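Local structure of ylmH (Streptococcus pneumoniae, 2FPH) at residues A48-V62 / V69-F83. The protein is a cell division protein that probably binds nucleic acid through an RRM-like domain, though its exact role is not settled. Numbering follows the deposited sequence.
Sequences AKTYGLACSSSGEFV and VLLYPDYFQPEFSDF
Ser56 pairs with Leu70 through two backbone hydrogen bonds. Leu70 N reaches Ser56 O at 2.8 Å and almost straight; Ser56 N returns the bond to Leu70 O at 3.0 Å. Nearer the 73-76 turn the pairing slackens: Tyr72 N still reaches Ala54 O at 3.1 Å, but the return bond from Ala54 N to Tyr72 O is weak, and a water bridges Ala54 N, Tyr72 O and Asp74 OD1. These bonds make strands 54-57 and 69-72 an antiparallel beta hairpin, the edge and centre of a three-stranded sheet whose other edge is strand 31-32.

On the side of the hairpin that faces helices 11-27 and 38-50, Cys55 SG lies anti to its backbone N (chi1 -175°), which brings it against Val69 CG1 (3.6 Å) and close to Leu71 CD2; that same methyl meets Ala48 CB. Leu44 of helix 38-50 packs on Val69 and Leu71, and Val24 of helix 11-27 on Leu71.

On the other face, with Ala54, Ser56 and Leu70, lies Tyr72; Phe83 from beyond the strand packs there too. With CG between the backbone N and the carbonyl carbon (chi1 51°), Tyr72 swings its ring back over strand 54-57, laying one face on Ala54 CB, with CE2 only 3.3 Å from that methyl. Ser56 OG, wedged among Tyr72 CE1, Phe83 CZ and Pro78 CB, is buried with no polar partner in the model. Phe83 is sandwiched: Ser58 CB makes a CH-pi contact over one face, Leu70 CD1 lies on the opposite one, and its edge points at the face of Phe61 in an offset edge-to-face pair, planes at 64°. Phe80 slides past Phe61, its CD1 3.6 Å from Phe61 CB, while its far end receives Val62 CG2. Phe160, from the C-terminal part of the chain, meets Phe80 edge-to-face and also touches Val62.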
ATOM      1  N   ALA A  48      -4.004 -11.775  13.458  1.00 16.04           N
ATOM      2  CA  ALA A  48      -4.546 -10.766  14.356  1.00 18.10           C
ATOM      3  C   ALA A  48      -5.686 -11.319  15.220  1.00 19.73           C
ATOM      4  O   ALA A  48      -5.660 -11.198  16.439  1.00 21.75           O
ATOM      5  CB  ALA A  48      -4.995  -9.568  13.588  1.00 18.51           C
ATOM      6  N   LYS A  49      -6.646 -12.003  14.601  1.00 19.65           N
ATOM      7  CA  LYS A  49      -7.755 -12.643  15.318  1.00 22.13           C
ATOM      8  C   LYS A  49      -7.240 -13.633  16.376  1.00 21.29           C
ATOM      9  O   LYS A  49      -7.697 -13.650  17.533  1.00 20.29           O
ATOM     10  CB  LYS A  49      -8.666 -13.336  14.296  1.00 23.14           C
ATOM     11  CG  LYS A  49      -9.871 -12.447  13.841  1.00 28.34           C
ATOM     12  CD  LYS A  49     -10.709 -13.136  12.748  1.00 32.60           C
ATOM     13  CE  LYS A  49     -10.967 -12.237  11.540  1.00 36.49           C
ATOM     14  NZ  LYS A  49     -11.977 -12.820  10.535  1.00 38.96           N
ATOM     15  N   THR A  50      -6.260 -14.425  15.979  1.00 21.14           N
ATOM     16  CA  THR A  50      -5.671 -15.454  16.818  1.00 21.28           C
ATOM     17  C   THR A  50      -5.115 -14.832  18.115  1.00 21.46           C
ATOM     18  O   THR A  50      -5.246 -15.413  19.197  1.00 20.52           O
ATOM     19  CB  THR A  50      -4.606 -16.171  16.041  1.00 22.27           C
ATOM     20  OG1 THR A  50      -5.207 -16.906  14.946  1.00 19.14           O
ATOM     21  CG2 THR A  50      -3.976 -17.227  16.882  1.00 23.22           C
ATOM     22  N   TYR A  51      -4.518 -13.651  17.984  1.00 22.02           N
ATOM     23  CA  TYR A  51      -3.817 -12.989  19.098  1.00 23.11           C
ATOM     24  C   TYR A  51      -4.517 -11.941  20.044  1.00 25.22           C
ATOM     25  O   TYR A  51      -3.858 -11.175  20.681  1.00 25.54           O
ATOM     26  CB  TYR A  51      -2.400 -12.540  18.604  1.00 23.68           C
ATOM     27  CG  TYR A  51      -1.570 -13.777  18.316  1.00 24.63           C
ATOM     28  CD1 TYR A  51      -1.078 -14.529  19.367  1.00 27.70           C
ATOM     29  CD2 TYR A  51      -1.434 -14.312  17.016  1.00 23.79           C
ATOM     30  CE1 TYR A  51      -0.408 -15.715  19.155  1.00 27.31           C
ATOM     31  CE2 TYR A  51      -0.706 -15.533  16.785  1.00 28.17           C
ATOM     32  CZ  TYR A  51      -0.206 -16.213  17.895  1.00 28.22           C
ATOM     33  OH  TYR A  51       0.474 -17.401  17.810  1.00 30.00           O
ATOM     34  N   GLY A  52      -5.833 -11.812  20.185  1.00 26.68           N
ATOM     35  CA  GLY A  52      -6.761 -11.231  19.286  1.00 25.84           C
ATOM     36  C   GLY A  52      -6.548  -9.704  19.429  1.00 24.10           C
ATOM     37  O   GLY A  52      -6.939  -8.991  20.416  1.00 23.96           O
ATOM     38  N   LEU A  53      -5.864  -9.208  18.416  1.00 20.98           N
ATOM     39  CA  LEU A  53      -5.611  -7.796  18.199  1.00 20.79           C
ATOM     40  C   LEU A  53      -6.613  -7.357  17.157  1.00 19.87           C
ATOM     41  O   LEU A  53      -6.867  -8.106  16.201  1.00 22.19           O
ATOM     42  CB  LEU A  53      -4.189  -7.588  17.622  1.00 21.51           C
ATOM     43  CG  LEU A  53      -2.955  -7.486  18.527  1.00 24.88           C
ATOM     44  CD1 LEU A  53      -1.742  -7.175  17.597  1.00 22.25           C
ATOM     45  CD2 LEU A  53      -3.111  -6.389  19.500  1.00 30.39           C
ATOM     46  N   ALA A  54      -7.148  -6.153  17.302  1.00 19.74           N
ATOM     47  CA  ALA A  54      -7.981  -5.569  16.231  1.00 19.44           C
ATOM     48  C   ALA A  54      -7.146  -5.229  15.005  1.00 19.72           C
ATOM     49  O   ALA A  54      -5.961  -4.944  15.099  1.00 19.04           O
ATOM     50  CB  ALA A  54      -8.727  -4.394  16.715  1.00 19.80           C
ATOM     51  N   CYS A  55      -7.773  -5.337  13.835  1.00 19.75           N
ATOM     52  CA  CYS A  55      -7.107  -5.246  12.560  1.00 19.85           C
ATOM     53  C   CYS A  55      -8.075  -4.476  11.638  1.00 19.25           C
ATOM     54  O   CYS A  55      -9.249  -4.811  11.640  1.00 19.75           O
ATOM     55  CB  CYS A  55      -6.870  -6.691  12.024  1.00 20.20           C
ATOM     56  SG  CYS A  55      -5.959  -6.952  10.533  1.00 27.76           S
ATOM     57  N   SER A  56      -7.625  -3.406  10.972  1.00 16.77           N
ATOM     58  CA  SER A  56      -8.394  -2.778   9.876  1.00 19.63           C
ATOM     59  C   SER A  56      -7.496  -2.658   8.648  1.00 17.18           C
ATOM     60  O   SER A  56      -6.335  -2.381   8.777  1.00 16.79           O
ATOM     61  CB  SER A  56      -8.964  -1.403  10.275  1.00 19.85           C
ATOM     62  OG  SER A  56      -7.955  -0.551  10.704  1.00 29.90           O
ATOM     63  N   SER A  57      -8.056  -2.943   7.474  1.00 14.52           N
ATOM     64  CA  SER A  57      -7.372  -2.886   6.213  1.00 13.65           C
ATOM     65  C   SER A  57      -7.797  -1.651   5.465  1.00 13.09           C
ATOM     66  O   SER A  57      -9.009  -1.318   5.478  1.00 15.06           O
ATOM     67  CB  SER A  57      -7.732  -4.090   5.367  1.00 13.78           C
ATOM     68  OG  SER A  57      -7.302  -3.915   4.034  1.00 12.94           O
ATOM     69  N   SER A  58      -6.871  -0.986   4.752  1.00 12.42           N
ATOM     70  CA  SER A  58      -7.236   0.182   3.951  1.00 13.58           C
ATOM     71  C   SER A  58      -8.287  -0.230   2.868  1.00 13.91           C
ATOM     72  O   SER A  58      -9.036   0.614   2.378  1.00 14.62           O
ATOM     73  CB  SER A  58      -6.040   0.867   3.311  1.00 13.71           C
ATOM     74  OG  SER A  58      -5.313  -0.011   2.483  1.00 12.91           O
ATOM     75  N   GLY A  59      -8.312  -1.515   2.515  1.00 13.82           N
ATOM     76  CA  GLY A  59      -9.273  -2.030   1.559  1.00 14.33           C
ATOM     77  C   GLY A  59     -10.694  -2.024   2.027  1.00 15.87           C
ATOM     78  O   GLY A  59     -11.632  -2.160   1.202  1.00 16.41           O
ATOM     79  N   GLU A  60     -10.898  -1.823   3.325  1.00 15.13           N
ATOM     80  CA  GLU A  60     -12.226  -1.694   3.904  1.00 16.09           C
ATOM     81  C   GLU A  60     -12.686  -0.231   3.907  1.00 14.98           C
ATOM     82  O   GLU A  60     -13.755   0.040   4.444  1.00 18.68           O
ATOM     83  CB  GLU A  60     -12.218  -2.236   5.347  1.00 17.44           C
ATOM     84  CG  GLU A  60     -11.879  -3.719   5.535  1.00 20.45           C
ATOM     85  CD  GLU A  60     -11.765  -4.136   7.009  1.00 27.47           C
ATOM     86  OE1 GLU A  60     -10.672  -4.050   7.639  1.00 23.74           O
ATOM     87  OE2 GLU A  60     -12.795  -4.566   7.581  1.00 33.22           O
ATOM     88  N   PHE A  61     -11.884   0.683   3.326  1.00 15.62           N
ATOM     89  CA  PHE A  61     -12.177   2.123   3.202  1.00 16.22           C
ATOM     90  C   PHE A  61     -12.140   2.567   1.738  1.00 18.66           C
ATOM     91  O   PHE A  61     -13.028   3.327   1.300  1.00 19.57           O
ATOM     92  CB  PHE A  61     -11.155   2.968   3.975  1.00 15.93           C
ATOM     93  CG  PHE A  61     -11.249   2.839   5.481  1.00 14.32           C
ATOM     94  CD1 PHE A  61     -10.811   1.678   6.118  1.00 14.31           C
ATOM     95  CD2 PHE A  61     -11.736   3.852   6.243  1.00 16.79           C
ATOM     96  CE1 PHE A  61     -10.880   1.531   7.468  1.00 17.43           C
ATOM     97  CE2 PHE A  61     -11.825   3.721   7.620  1.00 17.86           C
ATOM     98  CZ  PHE A  61     -11.389   2.561   8.247  1.00 17.24           C
ATOM     99  N   VAL A  62     -11.088   2.129   1.015  1.00 18.77           N
ATOM    100  CA  VAL A  62     -10.900   2.332  -0.427  1.00 21.03           C
ATOM    101  C   VAL A  62     -10.633   1.015  -1.042  1.00 20.45           C
ATOM    102  O   VAL A  62      -9.680   0.333  -0.646  1.00 21.50           O
ATOM    103  CB  VAL A  62      -9.695   3.291  -0.734  1.00 21.82           C
ATOM    104  CG1 VAL A  62      -9.474   3.412  -2.187  1.00 22.74           C
ATOM    105  CG2 VAL A  62      -9.907   4.613  -0.126  1.00 23.00           C
ATOM    106  N   VAL A  69      -2.371  -2.263   6.396  1.00 12.02           N
ATOM    107  CA  VAL A  69      -3.159  -2.745   7.489  1.00 11.71           C
ATOM    108  C   VAL A  69      -2.731  -2.077   8.750  1.00 12.08           C
ATOM    109  O   VAL A  69      -1.529  -1.822   8.999  1.00 10.99           O
ATOM    110  CB  VAL A  69      -3.047  -4.339   7.611  1.00 13.06           C
ATOM    111  CG1 VAL A  69      -3.520  -4.919   8.926  1.00 15.39           C
ATOM    112  CG2 VAL A  69      -3.776  -5.062   6.450  1.00 16.20           C
ATOM    113  N   LEU A  70      -3.713  -1.818   9.579  1.00 13.35           N
ATOM    114  CA  LEU A  70      -3.418  -1.277  10.897  1.00 15.15           C
ATOM    115  C   LEU A  70      -3.735  -2.331  11.937  1.00 16.19           C
ATOM    116  O   LEU A  70      -4.823  -2.917  11.952  1.00 15.38           O
ATOM    117  CB  LEU A  70      -4.245  -0.039  11.084  1.00 15.33           C
ATOM    118  CG  LEU A  70      -3.798   1.264  10.514  1.00 17.72           C
ATOM    119  CD1 LEU A  70      -4.982   2.202  10.486  1.00 19.20           C
ATOM    120  CD2 LEU A  70      -2.603   1.710  11.463  1.00 16.02           C
ATOM    121  N   LEU A  71      -2.773  -2.607  12.820  1.00 17.02           N
ATOM    122  CA  LEU A  71      -2.953  -3.534  13.950  1.00 17.88           C
ATOM    123  C   LEU A  71      -3.018  -2.685  15.207  1.00 18.99           C
ATOM    124  O   LEU A  71      -2.173  -1.814  15.347  1.00 17.66           O
ATOM    125  CB  LEU A  71      -1.767  -4.504  13.988  1.00 18.17           C
ATOM    126  CG  LEU A  71      -1.626  -5.453  12.774  1.00 18.86           C
ATOM    127  CD1 LEU A  71      -0.305  -6.202  12.643  1.00 21.48           C
ATOM    128  CD2 LEU A  71      -2.700  -6.462  12.798  1.00 22.36           C
ATOM    129  N   TYR A  72      -3.952  -2.905  16.166  1.00 19.67           N
ATOM    130  CA  TYR A  72      -4.112  -1.933  17.243  1.00 20.47           C
ATOM    131  C   TYR A  72      -4.846  -2.469  18.464  1.00 21.99           C
ATOM    132  O   TYR A  72      -5.560  -3.464  18.356  1.00 22.71           O
ATOM    133  CB  TYR A  72      -4.766  -0.653  16.768  1.00 20.18           C
ATOM    134  CG  TYR A  72      -6.049  -0.896  16.009  1.00 19.79           C
ATOM    135  CD1 TYR A  72      -6.015  -1.158  14.661  1.00 19.00           C
ATOM    136  CD2 TYR A  72      -7.290  -0.896  16.644  1.00 20.31           C
ATOM    137  CE1 TYR A  72      -7.165  -1.436  13.948  1.00 20.88           C
ATOM    138  CE2 TYR A  72      -8.493  -1.166  15.889  1.00 19.26           C
ATOM    139  CZ  TYR A  72      -8.393  -1.404  14.557  1.00 20.04           C
ATOM    140  OH  TYR A  72      -9.535  -1.696  13.799  1.00 21.27           O
ATOM    141  N   PRO A  73      -4.539  -1.889  19.627  1.00 23.98           N
ATOM    142  CA  PRO A  73      -5.298  -2.178  20.849  1.00 25.48           C
ATOM    143  C   PRO A  73      -6.696  -1.569  20.742  1.00 26.00           C
ATOM    144  O   PRO A  73      -6.897  -0.670  19.934  1.00 24.13           O
ATOM    145  CB  PRO A  73      -4.491  -1.473  21.931  1.00 25.53           C
ATOM    146  CG  PRO A  73      -3.160  -1.275  21.330  1.00 27.06           C
ATOM    147  CD  PRO A  73      -3.469  -0.915  19.913  1.00 24.84           C
ATOM    148  N   ASP A  74      -7.589  -1.970  21.652  1.00 26.66           N
ATOM    149  CA  ASP A  74      -9.033  -1.681  21.544  1.00 27.09           C
ATOM    150  C   ASP A  74      -9.440  -0.220  21.750  1.00 27.29           C
ATOM    151  O   ASP A  74     -10.450   0.246  21.148  1.00 28.23           O
ATOM    152  CB  ASP A  74      -9.815  -2.571  22.483  1.00 28.95           C
ATOM    153  CG  ASP A  74      -9.747  -4.052  22.098  1.00 31.63           C
ATOM    154  OD1 ASP A  74      -9.558  -4.407  20.896  1.00 33.78           O
ATOM    155  OD2 ASP A  74      -9.857  -4.950  22.958  1.00 37.60           O
ATOM    156  N   TYR A  75      -8.650   0.514  22.514  1.00 26.10           N
ATOM    157  CA  TYR A  75      -8.894   1.924  22.674  1.00 26.61           C
ATOM    158  C   TYR A  75      -8.925   2.672  21.305  1.00 25.75           C
ATOM    159  O   TYR A  75      -9.600   3.687  21.173  1.00 26.64           O
ATOM    160  CB  TYR A  75      -7.868   2.533  23.625  1.00 26.87           C
ATOM    161  CG  TYR A  75      -6.471   2.698  23.063  1.00 27.13           C
ATOM    162  CD1 TYR A  75      -5.513   1.695  23.229  1.00 31.22           C
ATOM    163  CD2 TYR A  75      -6.098   3.868  22.425  1.00 28.27           C
ATOM    164  CE1 TYR A  75      -4.230   1.830  22.703  1.00 30.81           C
ATOM    165  CE2 TYR A  75      -4.795   4.034  21.904  1.00 30.36           C
ATOM    166  CZ  TYR A  75      -3.873   3.003  22.062  1.00 30.18           C
ATOM    167  OH  TYR A  75      -2.610   3.169  21.575  1.00 33.72           O
ATOM    168  N   PHE A  76      -8.227   2.170  20.290  1.00 24.20           N
ATOM    169  CA  PHE A  76      -8.035   2.935  19.045  1.00 24.38           C
ATOM    170  C   PHE A  76      -9.213   2.625  18.067  1.00 25.14           C
ATOM    171  O   PHE A  76      -9.462   1.504  17.815  1.00 22.59           O
ATOM    172  CB  PHE A  76      -6.661   2.546  18.462  1.00 24.23           C
ATOM    173  CG  PHE A  76      -6.177   3.430  17.327  1.00 23.66           C
ATOM    174  CD1 PHE A  76      -5.605   4.669  17.586  1.00 22.32           C
ATOM    175  CD2 PHE A  76      -6.218   2.985  16.024  1.00 24.10           C
ATOM    176  CE1 PHE A  76      -5.124   5.461  16.574  1.00 24.93           C
ATOM    177  CE2 PHE A  76      -5.728   3.781  14.980  1.00 24.89           C
ATOM    178  CZ  PHE A  76      -5.203   5.034  15.258  1.00 23.70           C
ATOM    179  N   GLN A  77      -9.975   3.528  17.446  1.00 28.42           N
ATOM    180  CA  GLN A  77      -9.764   4.866  17.010  1.00 29.20           C
ATOM    181  C   GLN A  77      -9.720   4.976  15.424  1.00 28.00           C
ATOM    182  O   GLN A  77      -9.790   6.068  15.009  1.00 30.29           O
ATOM    183  CB  GLN A  77      -8.588   5.602  17.692  1.00 30.80           C
ATOM    184  CG  GLN A  77      -8.940   6.476  18.884  1.00 30.74           C
ATOM    185  CD  GLN A  77      -7.740   6.962  19.672  1.00 37.14           C
ATOM    186  OE1 GLN A  77      -6.901   7.717  19.154  1.00 38.68           O
ATOM    187  NE2 GLN A  77      -7.647   6.534  20.938  1.00 39.57           N
ATOM    188  N   PRO A  78      -9.642   3.938  14.555  1.00 27.55           N
ATOM    189  CA  PRO A  78      -8.993   4.154  13.232  1.00 25.70           C
ATOM    190  C   PRO A  78      -9.802   5.034  12.265  1.00 24.54           C
ATOM    191  O   PRO A  78     -11.021   4.871  12.189  1.00 23.82           O
ATOM    192  CB  PRO A  78      -8.834   2.757  12.651  1.00 26.87           C
ATOM    193  CG  PRO A  78      -9.293   1.795  13.862  1.00 27.51           C
ATOM    194  CD  PRO A  78     -10.221   2.596  14.621  1.00 28.62           C
ATOM    195  N   GLU A  79      -9.124   5.950  11.574  1.00 21.86           N
ATOM    196  CA  GLU A  79      -9.698   6.753  10.517  1.00 22.07           C
ATOM    197  C   GLU A  79      -8.839   6.522   9.274  1.00 18.99           C
ATOM    198  O   GLU A  79      -7.698   6.045   9.397  1.00 17.76           O
ATOM    199  CB  GLU A  79      -9.707   8.257  10.865  1.00 22.65           C
ATOM    200  CG  GLU A  79     -10.855   8.703  11.764  1.00 30.22           C
ATOM    201  CD  GLU A  79     -11.078  10.200  11.690  1.00 36.60           C
ATOM    202  OE1 GLU A  79     -10.070  10.939  11.693  1.00 38.87           O
ATOM    203  OE2 GLU A  79     -12.260  10.643  11.599  1.00 43.34           O
ATOM    204  N   PHE A  80      -9.362   6.840   8.084  1.00 17.14           N
ATOM    205  CA  PHE A  80      -8.614   6.539   6.868  1.00 16.79           C
ATOM    206  C   PHE A  80      -7.228   7.206   6.863  1.00 16.76           C
ATOM    207  O   PHE A  80      -6.233   6.657   6.369  1.00 15.11           O
ATOM    208  CB  PHE A  80      -9.375   6.985   5.638  1.00 15.43           C
ATOM    209  CG  PHE A  80      -8.685   6.640   4.384  1.00 17.38           C
ATOM    210  CD1 PHE A  80      -8.462   5.305   4.050  1.00 19.16           C
ATOM    211  CD2 PHE A  80      -8.165   7.624   3.584  1.00 20.01           C
ATOM    212  CE1 PHE A  80      -7.812   4.993   2.889  1.00 17.57           C
ATOM    213  CE2 PHE A  80      -7.518   7.294   2.420  1.00 22.20           C
ATOM    214  CZ  PHE A  80      -7.338   5.979   2.080  1.00 20.85           C
ATOM    215  N   SER A  81      -7.126   8.409   7.452  1.00 17.62           N
ATOM    216  CA  SER A  81      -5.847   9.069   7.519  1.00 17.65           C
ATOM    217  C   SER A  81      -4.741   8.254   8.253  1.00 16.63           C
ATOM    218  O   SER A  81      -3.562   8.441   7.962  1.00 17.03           O
ATOM    219  CB  SER A  81      -5.983  10.492   8.097  1.00 18.91           C
ATOM    220  OG  SER A  81      -6.397  10.456   9.422  1.00 22.33           O
ATOM    221  N   ASP A  82      -5.130   7.371   9.189  1.00 17.78           N
ATOM    222  CA  ASP A  82      -4.201   6.540   9.946  1.00 16.59           C
ATOM    223  C   ASP A  82      -3.466   5.523   9.026  1.00 16.46           C
ATOM    224  O   ASP A  82      -2.455   4.983   9.406  1.00 15.92           O
ATOM    225  CB  ASP A  82      -4.941   5.802  11.037  1.00 16.09           C
ATOM    226  CG  ASP A  82      -5.456   6.720  12.112  1.00 19.64           C
ATOM    227  OD1 ASP A  82      -4.701   7.633  12.501  1.00 24.08           O
ATOM    228  OD2 ASP A  82      -6.571   6.538  12.649  1.00 20.72           O
ATOM    229  N   PHE A  83      -3.985   5.270   7.809  1.00 14.92           N
ATOM    230  CA  PHE A  83      -3.244   4.429   6.858  1.00 13.91           C
ATOM    231  C   PHE A  83      -2.119   5.130   6.052  1.00 14.34           C
ATOM    232  O   PHE A  83      -1.275   4.479   5.354  1.00 14.13           O
ATOM    233  CB  PHE A  83      -4.198   3.761   5.844  1.00 14.93           C
ATOM    234  CG  PHE A  83      -5.201   2.843   6.458  1.00 14.76           C
ATOM    235  CD1 PHE A  83      -4.854   1.555   6.821  1.00 13.43           C
ATOM    236  CD2 PHE A  83      -6.513   3.261   6.693  1.00 13.80           C
ATOM    237  CE1 PHE A  83      -5.749   0.716   7.383  1.00 13.21           C
ATOM    238  CE2 PHE A  83      -7.438   2.385   7.280  1.00 14.56           C
ATOM    239  CZ  PHE A  83      -7.044   1.086   7.602  1.00 13.84           C
TER
HETATM  240  O   HOH W   1      -7.202  -4.572  20.096  1.00 31.57           O
HETATM  241  O   HOH W   2     -11.871  -3.337  11.941  1.00 34.43           O